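Local coordinates for protein afamin (Homo sapiens, PDB 6FAK) that carries hydrophobic molecules in body fluids, binds vitamin E and keeps lipidated Wnt proteins soluble and active, at residues F39-K44 against Q85-S90; G310-S315 against D327-K332; A418-T423 against K496-P501; T438-L443 against A448-L453. All blocks are in the same frame, centred on the assembly; numbering follows the deposited sequence.

How the contacts relate
The four contacts are spread over a mainly helical chain, and none touches another. Contact 1 lies in the first albumin repeat, contact 2 in the second, and contacts 3 and 4 in the third, where 438-443/448-453 is nested in the loop that 418-423/496-501 closes; their centres are about 30 Å apart. Contact 2 is the buried one, a pair of phenylalanine rings without polar bonds between its segments. The others are partly buried and chemically unlike: charge and hydrogen bonds in contact 1, a proline on a tyrosine face with a bridging water in contact 3, a disulfide in contact 4. Helix 423-440 links the last two, starting in contact 3 and ending in contact 4.

Contact 1: residues F39-K44 against Q85-S90; sequences FEEMEK and QKHNFS. With NAG (2-acetamido-2-deoxy-beta-D-glucopyranose), chain C.
Glu41 turns its CG anti to its own carbonyl carbon (chi1 -66°) and then runs out extended from helix 39-58, while Lys86, with CG anti to the backbone N (chi1 -177°), stretches its whole chain from the opposite direction, and the His87 ring arrives beside it. The carboxylate is thus shared between an ammonium group and an imidazole N-H. His87 NE2 donates to Glu41 OE1 at 2.8 Å, with an N-H...O angle of 156°; the oxygen is met on its syn side and lies near the ring plane, although carboxylate and imidazole planes stand almost perpendicular. Lys86 NZ forms a salt bridge with Glu41 OE2 at 2.7 Å, coming from above the carboxylate plane. CG of Lys86 lies over the centre of the imidazole, 3.9 Å above the His87 ring plane. Glu41 OE1 additionally accepts from Thr38 N, so the carboxylate is tied back to the residue just ahead of its own helix. An alanine here would remove the carboxylate and is likely to leave Lys86 without its counter-charge and the His87 ring less firmly fixed in rotation. One residue further on, Asn88 ND2 carries an N-linked NAG, placing the contact just before a glycosylation site. The buried carboxylate is probably ionised and would tend to favour a protonated imidazole; one salt bridge and one hydrogen bond join helix 39-58 to the end of helix 83-86.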
loop_
_atom_site.group_PDB
_atom_site.type_symbol
_atom_site.label_atom_id
_atom_site.label_comp_id
_atom_site.label_asym_id
_atom_site.label_seq_id
_atom_site.Cartn_x
_atom_site.Cartn_y
_atom_site.Cartn_z
ATOM N N PHE A 39 24.611 5.238 -7.187
ATOM C CA PHE A 39 24.310 6.586 -7.702
ATOM C C PHE A 39 25.135 6.998 -8.922
ATOM O O PHE A 39 24.625 7.677 -9.815
ATOM C CB PHE A 39 24.397 7.663 -6.605
ATOM C CG PHE A 39 23.838 8.991 -7.043
ATOM C CD1 PHE A 39 22.468 9.212 -7.067
ATOM C CD2 PHE A 39 24.687 9.992 -7.538
ATOM C CE1 PHE A 39 21.949 10.421 -7.503
ATOM C CE2 PHE A 39 24.175 11.207 -7.973
ATOM C CZ PHE A 39 22.793 11.422 -7.952
ATOM N N GLU A 40 26.386 6.573 -8.971
ATOM C CA GLU A 40 27.216 6.794 -10.159
ATOM C C GLU A 40 26.612 6.145 -11.391
ATOM O O GLU A 40 26.634 6.721 -12.495
ATOM C CB GLU A 40 28.637 6.256 -9.949
ATOM C CG GLU A 40 29.449 7.086 -8.964
ATOM C CD GLU A 40 30.908 6.650 -8.845
ATOM O OE1 GLU A 40 31.693 7.416 -8.236
ATOM O OE2 GLU A 40 31.274 5.557 -9.344
ATOM N N GLU A 41 26.085 4.929 -11.211
ATOM C CA GLU A 41 25.409 4.228 -12.302
ATOM C C GLU A 41 24.173 5.007 -12.786
ATOM O O GLU A 41 23.948 5.110 -13.988
ATOM C CB GLU A 41 25.135 2.755 -11.920
ATOM C CG GLU A 41 26.432 1.935 -11.740
ATOM C CD GLU A 41 26.275 0.578 -11.025
ATOM O OE1 GLU A 41 25.270 0.300 -10.330
ATOM O OE2 GLU A 41 27.194 -0.263 -11.167
ATOM N N MET A 42 23.420 5.615 -11.875
ATOM C CA MET A 42 22.252 6.419 -12.236
ATOM C C MET A 42 22.602 7.531 -13.245
ATOM O O MET A 42 21.924 7.694 -14.255
ATOM C CB MET A 42 21.598 7.064 -10.992
ATOM C CG MET A 42 21.047 6.158 -9.919
ATOM S SD MET A 42 19.531 5.368 -10.446
ATOM C CE MET A 42 19.921 3.660 -10.154
ATOM N N GLU A 43 23.680 8.257 -12.950
ATOM C CA GLU A 43 24.181 9.376 -13.750
ATOM C C GLU A 43 24.461 8.991 -15.204
ATOM O O GLU A 43 24.109 9.733 -16.127
ATOM C CB GLU A 43 25.451 9.964 -13.095
ATOM C CG GLU A 43 25.241 10.649 -11.728
ATOM C CD GLU A 43 26.550 11.071 -11.043
ATOM O OE1 GLU A 43 27.543 10.289 -11.039
ATOM O OE2 GLU A 43 26.591 12.186 -10.482
ATOM N N LYS A 44 25.033 7.806 -15.414
ATOM C CA LYS A 44 25.291 7.321 -16.751
ATOM C C LYS A 44 24.011 7.055 -17.539
ATOM O O LYS A 44 23.947 7.389 -18.726
ATOM C CB LYS A 44 26.141 6.063 -16.698
ATOM C CG LYS A 44 27.529 6.284 -16.099
ATOM C CD LYS A 44 28.498 5.152 -16.445
ATOM C CE LYS A 44 28.257 3.913 -15.601
ATOM N NZ LYS A 44 28.842 4.039 -14.234
ATOM N N GLN A 85 25.162 -8.309 -15.367
ATOM C CA GLN A 85 25.904 -9.344 -14.646
ATOM C C GLN A 85 26.250 -8.880 -13.213
ATOM O O GLN A 85 26.127 -9.649 -12.269
ATOM C CB GLN A 85 27.177 -9.683 -15.424
ATOM C CG GLN A 85 26.879 -10.314 -16.795
ATOM C CD GLN A 85 26.643 -9.325 -17.951
ATOM O OE1 GLN A 85 26.692 -8.094 -17.800
ATOM N NE2 GLN A 85 26.377 -9.869 -19.110
ATOM N N LYS A 86 26.636 -7.619 -13.053
ATOM C CA LYS A 86 26.968 -7.103 -11.740
ATOM C C LYS A 86 25.769 -7.174 -10.749
ATOM O O LYS A 86 25.948 -7.559 -9.579
ATOM C CB LYS A 86 27.434 -5.666 -11.869
ATOM C CG LYS A 86 27.867 -5.039 -10.569
ATOM C CD LYS A 86 28.446 -3.663 -10.789
ATOM C CE LYS A 86 28.647 -2.954 -9.462
ATOM N NZ LYS A 86 29.040 -1.533 -9.689
ATOM N N HIS A 87 24.558 -6.835 -11.229
ATOM C CA HIS A 87 23.371 -6.779 -10.366
ATOM C C HIS A 87 22.392 -7.903 -10.625
ATOM O O HIS A 87 21.218 -7.823 -10.250
ATOM C CB HIS A 87 22.717 -5.424 -10.475
ATOM C CG HIS A 87 23.610 -4.284 -10.091
ATOM N ND1 HIS A 87 24.256 -4.219 -8.876
ATOM C CD2 HIS A 87 23.934 -3.151 -10.748
ATOM C CE1 HIS A 87 24.949 -3.096 -8.799
ATOM N NE2 HIS A 87 24.777 -2.429 -9.930
ATOM N N ASN A 88 22.886 -8.976 -11.236
ATOM C CA ASN A 88 22.127 -10.218 -11.367
ATOM C C ASN A 88 20.786 -9.998 -12.095
ATOM O O ASN A 88 19.726 -10.454 -11.654
ATOM C CB ASN A 88 21.974 -10.889 -9.976
ATOM C CG ASN A 88 21.619 -12.383 -10.072
ATOM O OD1 ASN A 88 20.511 -12.708 -10.499
ATOM N ND2 ASN A 88 22.516 -13.306 -9.685
ATOM N N PHE A 89 20.815 -9.257 -13.195
ATOM C CA PHE A 89 19.584 -9.178 -14.032
ATOM C C PHE A 89 19.863 -9.506 -15.502
ATOM O O PHE A 89 19.030 -9.201 -16.396
ATOM C CB PHE A 89 18.812 -7.843 -13.810
ATOM C CG PHE A 89 19.518 -6.611 -14.280
ATOM C CD1 PHE A 89 19.383 -6.162 -15.610
ATOM C CD2 PHE A 89 20.321 -5.886 -13.434
ATOM C CE1 PHE A 89 20.037 -5.013 -16.064
ATOM C CE2 PHE A 89 20.983 -4.729 -13.862
ATOM C CZ PHE A 89 20.847 -4.289 -15.203
ATOM N N SER A 90 20.971 -10.223 -15.758
ATOM C CA SER A 90 21.322 -10.631 -17.128
ATOM C C SER A 90 20.238 -11.468 -17.781
ATOM O O SER A 90 20.054 -11.405 -18.997
ATOM C CB SER A 90 22.666 -11.411 -17.159
ATOM O OG SER A 90 22.485 -12.658 -16.537
HETATM C C1 NAG C . 23.876 -13.465 -9.146
HETATM C C2 NAG C . 23.726 -14.598 -8.117
HETATM C C3 NAG C . 25.060 -15.251 -7.762
HETATM C C4 NAG C . 25.835 -15.589 -9.023
HETATM C C5 NAG C . 25.988 -14.340 -9.879
HETATM C C6 NAG C . 26.828 -14.613 -11.126
HETATM C C7 NAG C . 21.762 -14.203 -6.726
HETATM C C8 NAG C . 21.232 -13.624 -5.449
HETATM N N2 NAG C . 23.078 -14.088 -6.918
HETATM O O3 NAG C . 24.825 -16.450 -7.011
HETATM O O4 NAG C . 27.119 -16.131 -8.690
HETATM O O5 NAG C . 24.688 -13.878 -10.260
HETATM O O6 NAG C . 26.295 -15.734 -11.845
HETATM O O7 NAG C . 21.029 -14.749 -7.537
#

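Contact 2: residues G310-S315 against D327-K332; sequences GKFTDS and DTFFAK
Phe312 and Phe329 make the aromatic part of this contact, an offset edge-to-face pair with ring centroids 5.6 Å apart and planes at 66°. Phe312 offers the CD1-CE1 side of its ring to the face of Phe329; its CE1 comes within 3.8 Å of Phe329 CE1, and its CD1 lies equally near Phe329 CZ. Phe329 has CG anti to the backbone N (chi1 171°), which carries the far end of its ring to Phe312 although its CB does not point there. Phe312 also meets Phe333 edge-to-face, and Phe329 packs on Tyr356 and Leu360 of helix 346-363.

Van der Waals contact with the helix follows: Phe312 CZ rests 4.0 Å from Lys332 C and 4.3 Å from Lys332 CG, so the start of the lysine chain borders the ring. The polar end of that lysine is engaged away from Phe312, in a salt bridge with Glu336 and a cation-pi contact with Phe231.

Hydrogen bonds act within the loop that presents Phe312. Gly310 O accepts from Thr313 N at 3.3 Å, while Thr313 OG1 donates to Asp314 OD1 at 2.9 Å from well above the carboxylate plane. Outside the loop, Phe312 O is hydrogen-bonded to Tyr356 OH of helix 346-363. The result is a small aromatic cluster in the second albumin repeat, where the loop ahead of helix 318-324 packs against helix 326-339 through Phe312.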
loop_
_atom_site.group_PDB
_atom_site.type_symbol
_atom_site.label_atom_id
_atom_site.label_comp_id
_atom_site.label_asym_id
_atom_site.label_seq_id
_atom_site.Cartn_x
_atom_site.Cartn_y
_atom_site.Cartn_z
ATOM N N GLY A 310 -34.479 -0.283 -6.832
ATOM C CA GLY A 310 -35.411 -1.376 -7.047
ATOM C C GLY A 310 -35.284 -2.026 -8.407
ATOM O O GLY A 310 -35.820 -3.090 -8.610
ATOM N N LYS A 311 -34.595 -1.396 -9.351
ATOM C CA LYS A 311 -34.282 -2.027 -10.627
ATOM C C LYS A 311 -33.508 -3.371 -10.476
ATOM O O LYS A 311 -33.587 -4.221 -11.395
ATOM C CB LYS A 311 -33.498 -1.058 -11.527
ATOM C CG LYS A 311 -33.553 -1.388 -13.011
ATOM C CD LYS A 311 -34.024 -0.207 -13.866
ATOM C CE LYS A 311 -35.523 0.031 -13.743
ATOM N NZ LYS A 311 -35.975 1.227 -14.509
ATOM N N PHE A 312 -32.784 -3.550 -9.348
ATOM C CA PHE A 312 -32.021 -4.792 -9.071
ATOM C C PHE A 312 -32.712 -5.831 -8.218
ATOM O O PHE A 312 -32.282 -7.015 -8.201
ATOM C CB PHE A 312 -30.631 -4.438 -8.501
ATOM C CG PHE A 312 -29.814 -3.670 -9.496
ATOM C CD1 PHE A 312 -29.337 -4.297 -10.623
ATOM C CD2 PHE A 312 -29.640 -2.293 -9.373
ATOM C CE1 PHE A 312 -28.626 -3.595 -11.575
ATOM C CE2 PHE A 312 -28.946 -1.595 -10.337
ATOM C CZ PHE A 312 -28.436 -2.237 -11.413
ATOM N N THR A 313 -33.767 -5.422 -7.520
ATOM C CA THR A 313 -34.587 -6.338 -6.726
ATOM C C THR A 313 -36.083 -6.343 -7.029
ATOM O O THR A 313 -36.735 -7.339 -6.754
ATOM C CB THR A 313 -34.433 -5.996 -5.244
ATOM O OG1 THR A 313 -34.940 -4.671 -5.014
ATOM C CG2 THR A 313 -32.937 -6.054 -4.847
ATOM N N ASP A 314 -36.632 -5.235 -7.537
ATOM C CA ASP A 314 -38.090 -5.098 -7.763
ATOM C C ASP A 314 -38.525 -5.276 -9.203
ATOM O O ASP A 314 -39.697 -5.408 -9.453
ATOM C CB ASP A 314 -38.581 -3.729 -7.280
ATOM C CG ASP A 314 -38.190 -3.446 -5.831
ATOM O OD1 ASP A 314 -37.817 -4.420 -5.127
ATOM O OD2 ASP A 314 -38.245 -2.255 -5.395
ATOM N N SER A 315 -37.595 -5.252 -10.147
ATOM C CA SER A 315 -37.925 -5.325 -11.551
ATOM C C SER A 315 -38.022 -6.786 -11.917
ATOM O O SER A 315 -37.285 -7.610 -11.364
ATOM C CB SER A 315 -36.834 -4.673 -12.373
ATOM O OG SER A 315 -36.972 -4.969 -13.745
ATOM N N ASP A 327 -21.239 -8.717 -17.380
ATOM C CA ASP A 327 -20.207 -7.782 -16.909
ATOM C C ASP A 327 -20.773 -6.400 -16.764
ATOM O O ASP A 327 -20.592 -5.769 -15.738
ATOM C CB ASP A 327 -18.969 -7.752 -17.817
ATOM C CG ASP A 327 -18.187 -9.087 -17.802
ATOM O OD1 ASP A 327 -17.932 -9.634 -16.710
ATOM O OD2 ASP A 327 -17.873 -9.620 -18.892
ATOM N N THR A 328 -21.469 -5.913 -17.787
ATOM C CA THR A 328 -22.005 -4.575 -17.727
ATOM C C THR A 328 -23.145 -4.458 -16.703
ATOM O O THR A 328 -23.278 -3.440 -16.032
ATOM C CB THR A 328 -22.410 -4.064 -19.121
ATOM O OG1 THR A 328 -21.279 -4.150 -20.011
ATOM C CG2 THR A 328 -22.833 -2.622 -19.069
ATOM N N PHE A 329 -23.964 -5.489 -16.606
ATOM C CA PHE A 329 -25.054 -5.511 -15.643
ATOM C C PHE A 329 -24.489 -5.354 -14.188
ATOM O O PHE A 329 -24.992 -4.581 -13.391
ATOM C CB PHE A 329 -25.793 -6.859 -15.762
ATOM C CG PHE A 329 -26.796 -7.095 -14.678
ATOM C CD1 PHE A 329 -28.039 -6.515 -14.752
ATOM C CD2 PHE A 329 -26.492 -7.877 -13.603
ATOM C CE1 PHE A 329 -28.959 -6.669 -13.726
ATOM C CE2 PHE A 329 -27.408 -8.045 -12.563
ATOM C CZ PHE A 329 -28.632 -7.433 -12.643
ATOM N N PHE A 330 -23.484 -6.171 -13.848
ATOM C CA PHE A 330 -22.815 -6.030 -12.521
ATOM C C PHE A 330 -22.024 -4.717 -12.316
ATOM O O PHE A 330 -21.950 -4.200 -11.186
ATOM C CB PHE A 330 -21.996 -7.296 -12.157
ATOM C CG PHE A 330 -22.856 -8.520 -11.926
ATOM C CD1 PHE A 330 -23.764 -8.554 -10.891
ATOM C CD2 PHE A 330 -22.762 -9.637 -12.761
ATOM C CE1 PHE A 330 -24.596 -9.665 -10.711
ATOM C CE2 PHE A 330 -23.561 -10.736 -12.589
ATOM C CZ PHE A 330 -24.502 -10.748 -11.571
ATOM N N ALA A 331 -21.420 -4.203 -13.371
ATOM C CA ALA A 331 -20.839 -2.845 -13.311
ATOM C C ALA A 331 -21.874 -1.774 -12.961
ATOM O O ALA A 331 -21.617 -0.903 -12.124
ATOM C CB ALA A 331 -20.130 -2.486 -14.628
ATOM N N LYS A 332 -23.051 -1.843 -13.607
ATOM C CA LYS A 332 -24.128 -0.931 -13.299
ATOM C C LYS A 332 -24.649 -1.097 -11.854
ATOM O O LYS A 332 -24.940 -0.108 -11.171
ATOM C CB LYS A 332 -25.292 -1.072 -14.274
ATOM C CG LYS A 332 -26.183 0.161 -14.238
ATOM C CD LYS A 332 -27.172 0.211 -15.371
ATOM C CE LYS A 332 -27.728 1.645 -15.566
ATOM N NZ LYS A 332 -27.889 2.463 -14.325
#

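Contact 3: residues A418-T423 against K496-P501; sequences APQLST and KTYVPP
Tyr498 OH and Pro419 O share one water, which lies 2.7 Å from Tyr498 OH and donates to Pro419 O at 3.1 Å. This bridge spans the phenol end of a closer apolar contact. Pro419 CB sits 3.5 Å from the centroid of the Tyr498 ring and only 4° off its normal, a CH-pi interaction squarely over the face, while Pro419 CG reaches Tyr498 CG, also at 3.5 Å. Pro500 N lies over the opposite face, toward the rim. Tyr498 has CG anti to its backbone N (chi1 174°), an orientation that turns the ring face to the pyrrolidine. In the third albumin domain the loop after helix 485-490 thus packs on the link between helices 376-417 and 423-440, where Pro419 belongs to a type I beta turn from Ala418 to Leu421, closed by a bond from Leu421 N to Ala418 O; Ser422 then caps the latter helix through Glu425 N. The Gln420 amide passes beside the ring with its plane nearly perpendicular, NE2 being 4.2 Å from Tyr498 CD1. Losing the ring and its hydroxyl to an alanine would probably uncover Pro419 and leave the water without its second protein partner. The Gln420 amide is itself held by Asn471 and Asp495.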
loop_
_atom_site.group_PDB
_atom_site.type_symbol
_atom_site.label_atom_id
_atom_site.label_comp_id
_atom_site.label_asym_id
_atom_site.label_seq_id
_atom_site.Cartn_x
_atom_site.Cartn_y
_atom_site.Cartn_z
ATOM N N ALA A 418 1.186 -16.715 10.959
ATOM C CA ALA A 418 2.205 -16.553 9.886
ATOM C C ALA A 418 3.625 -16.482 10.457
ATOM O O ALA A 418 4.338 -15.517 10.211
ATOM C CB ALA A 418 1.899 -15.314 9.025
ATOM N N PRO A 419 3.999 -17.483 11.268
ATOM C CA PRO A 419 5.286 -17.434 11.973
ATOM C C PRO A 419 6.491 -17.538 11.034
ATOM O O PRO A 419 7.586 -17.186 11.478
ATOM C CB PRO A 419 5.225 -18.626 12.931
ATOM C CG PRO A 419 4.327 -19.598 12.228
ATOM C CD PRO A 419 3.280 -18.728 11.595
ATOM N N GLN A 420 6.285 -17.941 9.767
ATOM C CA GLN A 420 7.340 -18.065 8.811
ATOM C C GLN A 420 7.827 -16.699 8.299
ATOM O O GLN A 420 8.938 -16.603 7.744
ATOM C CB GLN A 420 6.900 -18.929 7.606
ATOM C CG GLN A 420 6.551 -20.395 7.946
ATOM C CD GLN A 420 5.153 -20.589 8.494
ATOM O OE1 GLN A 420 4.295 -19.666 8.470
ATOM N NE2 GLN A 420 4.859 -21.807 8.883
ATOM N N LEU A 421 7.044 -15.644 8.484
ATOM C CA LEU A 421 7.503 -14.277 8.134
ATOM C C LEU A 421 8.625 -13.797 9.032
ATOM O O LEU A 421 8.747 -14.207 10.160
ATOM C CB LEU A 421 6.353 -13.277 8.204
ATOM C CG LEU A 421 5.230 -13.586 7.222
ATOM C CD1 LEU A 421 4.070 -12.659 7.423
ATOM C CD2 LEU A 421 5.694 -13.576 5.775
ATOM N N SER A 422 9.521 -12.980 8.495
ATOM C CA SER A 422 10.533 -12.338 9.310
ATOM C C SER A 422 9.858 -11.476 10.415
ATOM O O SER A 422 8.758 -10.910 10.264
ATOM C CB SER A 422 11.456 -11.453 8.485
ATOM O OG SER A 422 10.765 -10.330 8.000
ATOM N N THR A 423 10.560 -11.408 11.537
ATOM C CA THR A 423 10.170 -10.536 12.589
ATOM C C THR A 423 9.978 -9.097 12.138
ATOM O O THR A 423 8.995 -8.461 12.564
ATOM C CB THR A 423 11.178 -10.646 13.769
ATOM O OG1 THR A 423 11.033 -11.960 14.299
ATOM C CG2 THR A 423 10.886 -9.629 14.820
ATOM N N LYS A 496 0.253 -24.928 13.510
ATOM C CA LYS A 496 0.878 -25.818 14.515
ATOM C C LYS A 496 2.019 -26.706 14.006
ATOM O O LYS A 496 2.644 -27.380 14.793
ATOM C CB LYS A 496 -0.142 -26.668 15.244
ATOM C CG LYS A 496 -0.934 -25.891 16.282
ATOM C CD LYS A 496 -2.341 -25.688 15.781
ATOM C CE LYS A 496 -3.152 -24.733 16.639
ATOM N NZ LYS A 496 -4.165 -24.105 15.740
ATOM N N THR A 497 2.320 -26.645 12.724
ATOM C CA THR A 497 3.477 -27.364 12.173
ATOM C C THR A 497 4.802 -26.592 12.358
ATOM O O THR A 497 5.878 -27.135 12.122
ATOM C CB THR A 497 3.280 -27.645 10.671
ATOM O OG1 THR A 497 3.368 -26.433 9.888
ATOM C CG2 THR A 497 1.898 -28.308 10.397
ATOM N N TYR A 498 4.716 -25.315 12.732
ATOM C CA TYR A 498 5.876 -24.482 12.798
ATOM C C TYR A 498 6.832 -24.915 13.914
ATOM O O TYR A 498 6.420 -25.163 15.016
ATOM C CB TYR A 498 5.455 -23.012 12.995
ATOM C CG TYR A 498 6.595 -22.059 13.228
ATOM C CD1 TYR A 498 7.407 -21.603 12.179
ATOM C CD2 TYR A 498 6.845 -21.561 14.492
ATOM C CE1 TYR A 498 8.447 -20.695 12.433
ATOM C CE2 TYR A 498 7.886 -20.677 14.726
ATOM C CZ TYR A 498 8.664 -20.255 13.691
ATOM O OH TYR A 498 9.645 -19.326 13.951
ATOM N N VAL A 499 8.115 -24.940 13.591
ATOM C CA VAL A 499 9.207 -25.091 14.563
ATOM C C VAL A 499 10.242 -23.996 14.310
ATOM O O VAL A 499 10.750 -23.882 13.207
ATOM C CB VAL A 499 9.875 -26.511 14.462
ATOM C CG1 VAL A 499 11.078 -26.654 15.432
ATOM C CG2 VAL A 499 8.822 -27.597 14.766
ATOM N N PRO A 500 10.518 -23.147 15.322
ATOM C CA PRO A 500 11.404 -21.984 15.123
ATOM C C PRO A 500 12.869 -22.421 14.983
ATOM O O PRO A 500 13.218 -23.504 15.440
ATOM C CB PRO A 500 11.241 -21.216 16.442
ATOM C CG PRO A 500 10.947 -22.285 17.439
ATOM C CD PRO A 500 10.046 -23.247 16.712
ATOM N N PRO A 501 13.719 -21.584 14.381
ATOM C CA PRO A 501 15.148 -21.783 14.552
ATOM C C PRO A 501 15.561 -21.485 16.001
ATOM O O PRO A 501 14.745 -21.054 16.788
ATOM C CB PRO A 501 15.718 -20.727 13.631
ATOM C CG PRO A 501 14.780 -19.559 13.867
ATOM C CD PRO A 501 13.426 -20.177 13.947
HETATM O O HOH W 1 10.494 -18.100 11.676
#

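Contact 4: residues T438-L443 against A448-L453; sequences TTCCTL and ACVDNL
Cys440 and Cys449 reach toward each other from two successive helices and join in a disulfide, SG to SG 2.0 Å, with a chi3 of -63°. Their side chains leave the backbone differently: Cys449 SG is anti to its own N (chi1 -177°), whereas Cys440 SG is anti to its carbonyl carbon, and these two rotations bring the sulfurs within bonding distance. Apolar groups gather around the bridge. Val450 sends its CG2 branch against the methylene carbon of Cys440, CG2 to CB 3.4 Å, tighter than usual van der Waals contact. Leu453 brings CD1 to 3.7 Å from Cys440 SG and crosses Thr439 at about a right angle, its CD1 3.9 Å from Thr439 CG2. Thr439 turns that methyl to the leucine while its hydroxyl bonds to Thr435 O. Beyond the helix end, Leu443 borders the disulfide, its CD1 4.2 Å from Cys449 SG. The next cysteine, Cys441, is paired with Cys395, which gives the adjacent double disulfide characteristic of the albumin family. Ala448, Cys449, Asn452 and Leu453 also line the site of a bound polyether, probably from the crystallisation liquor. A type II beta turn from Cys440 to Leu443 leads away from the end of helix 423-440 toward helix 446-462; the disulfide clamps these two helices, and Cys441 fastens the same corner to helix 376-417.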
loop_
_atom_site.group_PDB
_atom_site.type_symbol
_atom_site.label_atom_id
_atom_site.label_comp_id
_atom_site.label_asym_id
_atom_site.label_seq_id
_atom_site.Cartn_x
_atom_site.Cartn_y
_atom_site.Cartn_z
ATOM N N THR A 438 -6.234 3.754 14.976
ATOM C CA THR A 438 -5.831 5.090 15.446
ATOM C C THR A 438 -6.267 6.207 14.507
ATOM O O THR A 438 -6.567 7.302 14.937
ATOM C CB THR A 438 -4.294 5.236 15.617
ATOM O OG1 THR A 438 -3.656 5.082 14.347
ATOM C CG2 THR A 438 -3.716 4.220 16.595
ATOM N N THR A 439 -6.269 5.944 13.222
ATOM C CA THR A 439 -6.733 6.887 12.248
ATOM C C THR A 439 -8.273 7.053 12.232
ATOM O O THR A 439 -8.737 8.165 12.015
ATOM C CB THR A 439 -6.285 6.427 10.852
ATOM O OG1 THR A 439 -4.854 6.351 10.838
ATOM C CG2 THR A 439 -6.774 7.349 9.760
ATOM N N CYS A 440 -9.033 5.970 12.444
ATOM C CA CYS A 440 -10.451 5.921 12.080
ATOM C C CYS A 440 -11.439 5.782 13.204
ATOM O O CYS A 440 -12.623 6.075 12.998
ATOM C CB CYS A 440 -10.705 4.702 11.178
ATOM S SG CYS A 440 -9.690 4.579 9.689
ATOM N N CYS A 441 -11.026 5.217 14.341
ATOM C CA CYS A 441 -12.010 4.843 15.360
ATOM C C CYS A 441 -12.639 6.149 15.873
ATOM O O CYS A 441 -11.971 7.164 15.952
ATOM C CB CYS A 441 -11.464 3.932 16.461
ATOM S SG CYS A 441 -11.161 2.190 15.980
ATOM N N THR A 442 -13.958 6.128 16.060
ATOM C CA THR A 442 -14.793 7.303 16.461
ATOM C C THR A 442 -15.177 8.313 15.374
ATOM O O THR A 442 -16.028 9.200 15.626
ATOM C CB THR A 442 -14.247 8.095 17.685
ATOM O OG1 THR A 442 -13.112 8.889 17.299
ATOM C CG2 THR A 442 -13.888 7.145 18.802
ATOM N N LEU A 443 -14.600 8.215 14.180
ATOM C CA LEU A 443 -15.032 9.085 13.078
ATOM C C LEU A 443 -16.475 8.748 12.695
ATOM O O LEU A 443 -16.974 7.689 13.057
ATOM C CB LEU A 443 -14.130 8.930 11.842
ATOM C CG LEU A 443 -12.639 9.227 12.012
ATOM C CD1 LEU A 443 -11.966 9.083 10.656
ATOM C CD2 LEU A 443 -12.418 10.603 12.632
ATOM N N ALA A 448 -16.255 2.532 7.181
ATOM C CA ALA A 448 -15.586 2.593 5.891
ATOM C C ALA A 448 -14.058 2.788 6.045
ATOM O O ALA A 448 -13.234 2.085 5.411
ATOM C CB ALA A 448 -16.175 3.687 5.006
ATOM N N CYS A 449 -13.695 3.712 6.909
ATOM C CA CYS A 449 -12.288 4.046 7.133
ATOM C C CYS A 449 -11.473 2.831 7.634
ATOM O O CYS A 449 -10.444 2.475 7.055
ATOM C CB CYS A 449 -12.202 5.244 8.096
ATOM S SG CYS A 449 -10.533 5.858 8.425
ATOM N N VAL A 450 -11.961 2.186 8.702
ATOM C CA VAL A 450 -11.288 1.056 9.294
ATOM C C VAL A 450 -11.178 -0.120 8.293
ATOM O O VAL A 450 -10.106 -0.728 8.147
ATOM C CB VAL A 450 -12.027 0.565 10.556
ATOM C CG1 VAL A 450 -11.469 -0.763 11.059
ATOM C CG2 VAL A 450 -11.945 1.610 11.665
ATOM N N ASP A 451 -12.268 -0.458 7.625
ATOM C CA ASP A 451 -12.243 -1.651 6.779
ATOM C C ASP A 451 -11.355 -1.384 5.553
ATOM O O ASP A 451 -10.632 -2.274 5.135
ATOM C CB ASP A 451 -13.661 -2.097 6.439
ATOM C CG ASP A 451 -13.736 -3.514 5.847
ATOM O OD1 ASP A 451 -13.108 -4.468 6.348
ATOM O OD2 ASP A 451 -14.425 -3.708 4.837
ATOM N N ASN A 452 -11.372 -0.157 5.029
ATOM C CA ASN A 452 -10.514 0.241 3.913
ATOM C C ASN A 452 -9.022 0.123 4.293
ATOM O O ASN A 452 -8.213 -0.441 3.537
ATOM C CB ASN A 452 -10.811 1.677 3.469
ATOM C CG ASN A 452 -12.022 1.794 2.509
ATOM O OD1 ASN A 452 -12.439 0.839 1.858
ATOM N ND2 ASN A 452 -12.571 3.006 2.419
ATOM N N LEU A 453 -8.654 0.697 5.430
ATOM C CA LEU A 453 -7.260 0.683 5.854
ATOM C C LEU A 453 -6.790 -0.669 6.334
ATOM O O LEU A 453 -5.665 -1.039 6.047
ATOM C CB LEU A 453 -6.978 1.732 6.913
ATOM C CG LEU A 453 -7.007 3.190 6.461
ATOM C CD1 LEU A 453 -6.654 4.064 7.653
ATOM C CD2 LEU A 453 -6.035 3.470 5.342
#